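Local coordinates for 4-hydroxy-tetrahydrodipicolinate synthase (Methanocaldococcus jannaschii DSM 2661, PDB 2YXG), which probably catalyses the condensation of pyruvate with aspartate semialdehyde to 4-hydroxy-tetrahydrodipicolinate, a step of lysine biosynthesis, at residues A139-P144 and E162-L167; V160-A163 and S168-S171. All coordinates share one frame; numbering follows the deposited sequence.

Contact 1: residues A139-P144 and E162-L167; sequences AVNLEP and EANPNL
Asn141 and Asn164 meet amide to amide. Asn164 ND2 donates to Asn141 OD1 at 3.0 Å. The donor sits above the carbonyl plane of Asn141, not on a lone pair. The bond is also bent, with an N-H...O angle of 149°. The two side chains cross at about a right angle, and their amide planes stand 75° apart. Both place CG opposite the backbone N (chi1 -177° in Asn141), which carries the amides across the gap between the two backbones. Asn141 OD1 takes a second hydrogen bond, from Asn133 ND2. The loops lie beyond the C-terminal ends of strands 129-133 and 157-162 of a TIM barrel, the first after the short helix 135-138; the active site of this fold lies at that end. The other end of the Asn164 amide works on its own loop. Its OD1 accepts from Asn166 N at 2.9 Å, an Asx turn, which fixes how the amide is rotated. Asn166 OD1 in turn caps Ser168 N at the start of helix 168-177. Next to the amide pair, one water bridges the segments. It donates to Leu142 O at 2.8 Å and to Glu162 OE1 at 3.0 Å.

Contact 2: residues V160-A163 and S168-S171; sequences VKEA and SQVS
Glu162 lays its aliphatic part along Val170, with Glu162 CG 3.6 Å from Val170 CG2. The two side chains slide past each other in opposite directions. This is strand-to-helix packing within a beta-alpha-beta unit of the TIM barrel, made of strand 157-162, helix 168-177 and strand 180-183. The contact is buried. Glu162 points toward the helix. Lys161, predicted to form the Schiff base with the substrate, takes no part in the helix packing and makes a cation-pi contact with Tyr132. The chain of Glu162 bends at chi2 (49°), which turns the carboxylate aside from Val170 and toward Gln169. Gln169 reaches in from the helix with an extended chain and crosses Glu162 at about a right angle. Gln169 CG lies 3.6 Å from Glu162 OE1. Glu162 OE2 accepts hydrogen bonds from Asn133 ND2 and from the backbone N of Asn164. With an alanine here, the loss of the carboxylate is likely to leave the backbone N of Asn164 without its acceptor, cost Asn133 ND2 one of its two, and open a gap beside Val170 and Gln169. Ser168 and Ser171 pack on Lys239 and Tyr232 of a neighbouring subunit. Val170 CG2 lies beside the backbone N and opposite its own carbonyl carbon, and this methyl also comes 4.0 Å from Glu162 CB.

From the N terminus, the chain passes through 139-144, the loop after helix 135-138. It then runs through helix 144-153 and strand 157-162 before 162-167 returns to meet it, so contact 1 closes a loop of 17 residues. Contact 2 begins at 160-163, overlapping the second segment of contact 1, and closes a shorter loop of four residues as helix 168-177 starts. The contacts do not nest; they are chained through the shared Glu162 and Ala163. They lie about 6 Å apart, centre to centre. Contact 1 ties two neighbouring barrel loops together, and contact 2 ties a strand to the helix that follows it. The side chain of Gln169, in contact 2, also packs against Asn164 and Pro144 of contact 1.

Contact 1: residues A139-P144 and E162-L167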
loop_
_atom_site.group_PDB
_atom_site.type_symbol
_atom_site.label_atom_id
_atom_site.label_comp_id
_atom_site.label_asym_id
_atom_site.label_seq_id
_atom_site.Cartn_x
_atom_site.Cartn_y
_atom_site.Cartn_z
ATOM N N ALA A 139 8.996 -1.646 -8.405
ATOM C CA ALA A 139 9.062 -0.654 -7.302
ATOM C C ALA A 139 9.017 0.806 -7.836
ATOM O O ALA A 139 9.165 1.760 -7.070
ATOM C CB ALA A 139 10.334 -0.863 -6.428
ATOM N N VAL A 140 8.825 0.974 -9.151
ATOM C CA VAL A 140 8.728 2.304 -9.704
ATOM C C VAL A 140 7.495 2.438 -10.636
ATOM O O VAL A 140 7.040 1.473 -11.268
ATOM C CB VAL A 140 10.079 2.669 -10.344
ATOM C CG1 VAL A 140 10.272 1.981 -11.731
ATOM C CG2 VAL A 140 10.258 4.160 -10.383
ATOM N N ASN A 141 6.926 3.622 -10.683
ATOM C CA ASN A 141 5.837 3.903 -11.582
ATOM C C ASN A 141 6.266 4.967 -12.587
ATOM O O ASN A 141 6.626 6.068 -12.197
ATOM C CB ASN A 141 4.589 4.361 -10.812
ATOM C CG ASN A 141 3.368 4.608 -11.757
ATOM O OD1 ASN A 141 3.061 3.763 -12.612
ATOM N ND2 ASN A 141 2.715 5.798 -11.639
ATOM N N LEU A 142 6.261 4.630 -13.861
ATOM C CA LEU A 142 6.525 5.610 -14.905
ATOM C C LEU A 142 5.289 6.502 -15.093
ATOM O O LEU A 142 4.238 6.036 -15.521
ATOM C CB LEU A 142 6.814 4.903 -16.218
ATOM C CG LEU A 142 7.042 5.745 -17.499
ATOM C CD1 LEU A 142 8.359 6.624 -17.413
ATOM C CD2 LEU A 142 7.092 4.835 -18.652
ATOM N N GLU A 143 5.427 7.778 -14.788
ATOM C CA GLU A 143 4.301 8.692 -14.759
ATOM C C GLU A 143 3.954 9.143 -16.150
ATOM O O GLU A 143 4.861 9.290 -16.978
ATOM C CB GLU A 143 4.616 9.902 -13.883
ATOM C CG GLU A 143 4.733 9.442 -12.462
ATOM C CD GLU A 143 5.188 10.523 -11.480
ATOM O OE1 GLU A 143 5.230 11.723 -11.834
ATOM O OE2 GLU A 143 5.476 10.167 -10.330
ATOM N N PRO A 144 2.637 9.391 -16.400
ATOM C CA PRO A 144 2.224 9.893 -17.724
ATOM C C PRO A 144 2.961 11.201 -18.121
ATOM O O PRO A 144 3.269 11.386 -19.305
ATOM C CB PRO A 144 0.682 10.053 -17.597
ATOM C CG PRO A 144 0.296 9.075 -16.436
ATOM C CD PRO A 144 1.497 9.202 -15.475
ATOM N N GLU A 162 0.889 -1.045 -20.299
ATOM C CA GLU A 162 0.524 -0.508 -18.971
ATOM C C GLU A 162 0.051 -1.584 -18.037
ATOM O O GLU A 162 -1.068 -2.081 -18.215
ATOM C CB GLU A 162 -0.507 0.640 -19.096
ATOM C CG GLU A 162 -0.779 1.430 -17.766
ATOM C CD GLU A 162 0.513 1.883 -17.028
ATOM O OE1 GLU A 162 0.918 3.042 -17.269
ATOM O OE2 GLU A 162 1.108 1.100 -16.230
ATOM N N ALA A 163 0.901 -2.007 -17.092
ATOM C CA ALA A 163 0.451 -3.003 -16.060
ATOM C C ALA A 163 0.041 -2.439 -14.693
ATOM O O ALA A 163 -0.223 -3.218 -13.776
ATOM C CB ALA A 163 1.500 -4.122 -15.824
ATOM N N ASN A 164 0.094 -1.127 -14.534
ATOM C CA ASN A 164 -0.401 -0.413 -13.359
ATOM C C ASN A 164 -1.904 -0.570 -13.445
ATOM O O ASN A 164 -2.491 -0.159 -14.438
ATOM C CB ASN A 164 -0.005 1.093 -13.417
ATOM C CG ASN A 164 -0.457 1.904 -12.182
ATOM O OD1 ASN A 164 -1.438 1.585 -11.500
ATOM N ND2 ASN A 164 0.248 2.970 -11.917
ATOM N N PRO A 165 -2.529 -1.171 -12.395
ATOM C CA PRO A 165 -3.966 -1.482 -12.351
ATOM C C PRO A 165 -4.841 -0.250 -12.013
ATOM O O PRO A 165 -6.076 -0.333 -12.035
ATOM C CB PRO A 165 -4.036 -2.558 -11.252
ATOM C CG PRO A 165 -3.026 -2.091 -10.259
ATOM C CD PRO A 165 -1.852 -1.572 -11.140
ATOM N N ASN A 166 -4.221 0.884 -11.710
ATOM C CA ASN A 166 -4.972 2.134 -11.569
ATOM C C ASN A 166 -5.248 2.715 -12.951
ATOM O O ASN A 166 -4.380 3.380 -13.552
ATOM C CB ASN A 166 -4.234 3.146 -10.686
ATOM C CG ASN A 166 -4.878 4.553 -10.709
ATOM O OD1 ASN A 166 -5.906 4.823 -11.376
ATOM N ND2 ASN A 166 -4.248 5.464 -9.989
ATOM N N LEU A 167 -6.481 2.499 -13.426
ATOM C CA LEU A 167 -6.827 2.786 -14.809
ATOM C C LEU A 167 -7.008 4.230 -15.099
ATOM O O LEU A 167 -7.136 4.626 -16.249
ATOM C CB LEU A 167 -8.055 2.014 -15.261
ATOM C CG LEU A 167 -7.842 0.490 -15.292
ATOM C CD1 LEU A 167 -9.013 -0.226 -16.034
ATOM C CD2 LEU A 167 -6.469 0.078 -15.824
HETATM O O HOH W 1 3.550 4.347 -17.663
#

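Contact 2: residues V160-A163 and S168-S171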
loop_
_atom_site.group_PDB
_atom_site.type_symbol
_atom_site.label_atom_id
_atom_site.label_comp_id
_atom_site.label_asym_id
_atom_site.label_seq_id
_atom_site.Cartn_x
_atom_site.Cartn_y
_atom_site.Cartn_z
ATOM N N VAL A 160 3.000 2.282 -24.761
ATOM C CA VAL A 160 3.197 1.742 -23.404
ATOM C C VAL A 160 2.370 0.431 -23.153
ATOM O O VAL A 160 1.144 0.409 -23.334
ATOM C CB VAL A 160 2.757 2.799 -22.346
ATOM C CG1 VAL A 160 3.437 2.546 -20.979
ATOM C CG2 VAL A 160 3.063 4.182 -22.850
ATOM N N LYS A 161 3.052 -0.625 -22.713
ATOM C CA LYS A 161 2.404 -1.764 -22.043
ATOM C C LYS A 161 2.163 -1.349 -20.597
ATOM O O LYS A 161 3.124 -1.225 -19.791
ATOM C CB LYS A 161 3.279 -3.016 -22.116
ATOM C CG LYS A 161 2.789 -4.235 -21.285
ATOM C CD LYS A 161 3.844 -5.419 -21.317
ATOM C CE LYS A 161 3.248 -6.690 -20.663
ATOM N NZ LYS A 161 4.245 -7.774 -20.374
ATOM N N GLU A 162 0.889 -1.045 -20.299
ATOM C CA GLU A 162 0.524 -0.508 -18.971
ATOM C C GLU A 162 0.051 -1.584 -18.037
ATOM O O GLU A 162 -1.068 -2.081 -18.215
ATOM C CB GLU A 162 -0.507 0.640 -19.096
ATOM C CG GLU A 162 -0.779 1.430 -17.766
ATOM C CD GLU A 162 0.513 1.883 -17.028
ATOM O OE1 GLU A 162 0.918 3.042 -17.269
ATOM O OE2 GLU A 162 1.108 1.100 -16.230
ATOM N N ALA A 163 0.901 -2.007 -17.092
ATOM C CA ALA A 163 0.451 -3.003 -16.060
ATOM C C ALA A 163 0.041 -2.439 -14.693
ATOM O O ALA A 163 -0.223 -3.218 -13.776
ATOM C CB ALA A 163 1.500 -4.122 -15.824
ATOM N N SER A 168 -6.994 5.070 -14.093
ATOM C CA SER A 168 -6.926 6.481 -14.495
ATOM C C SER A 168 -5.538 6.880 -14.945
ATOM O O SER A 168 -5.411 7.893 -15.620
ATOM C CB SER A 168 -7.483 7.450 -13.469
ATOM O OG SER A 168 -6.628 7.479 -12.420
ATOM N N GLN A 169 -4.520 6.084 -14.595
ATOM C CA GLN A 169 -3.252 6.270 -15.282
ATOM C C GLN A 169 -3.408 6.005 -16.793
ATOM O O GLN A 169 -2.794 6.700 -17.606
ATOM C CB GLN A 169 -2.086 5.478 -14.686
ATOM C CG GLN A 169 -0.791 5.694 -15.474
ATOM C CD GLN A 169 0.437 5.433 -14.663
ATOM O OE1 GLN A 169 1.270 4.571 -15.012
ATOM N NE2 GLN A 169 0.600 6.190 -13.584
ATOM N N VAL A 170 -4.222 5.018 -17.147
ATOM C CA VAL A 170 -4.520 4.750 -18.531
ATOM C C VAL A 170 -5.296 5.932 -19.175
ATOM O O VAL A 170 -5.014 6.315 -20.326
ATOM C CB VAL A 170 -5.233 3.357 -18.751
ATOM C CG1 VAL A 170 -5.970 3.302 -20.113
ATOM C CG2 VAL A 170 -4.221 2.164 -18.573
ATOM N N SER A 171 -6.229 6.566 -18.453
ATOM C CA SER A 171 -6.869 7.645 -19.163
ATOM C C SER A 171 -6.040 8.891 -19.238
ATOM O O SER A 171 -6.194 9.650 -20.158
ATOM C CB SER A 171 -8.361 7.877 -18.848
ATOM O OG SER A 171 -8.682 7.645 -17.549
#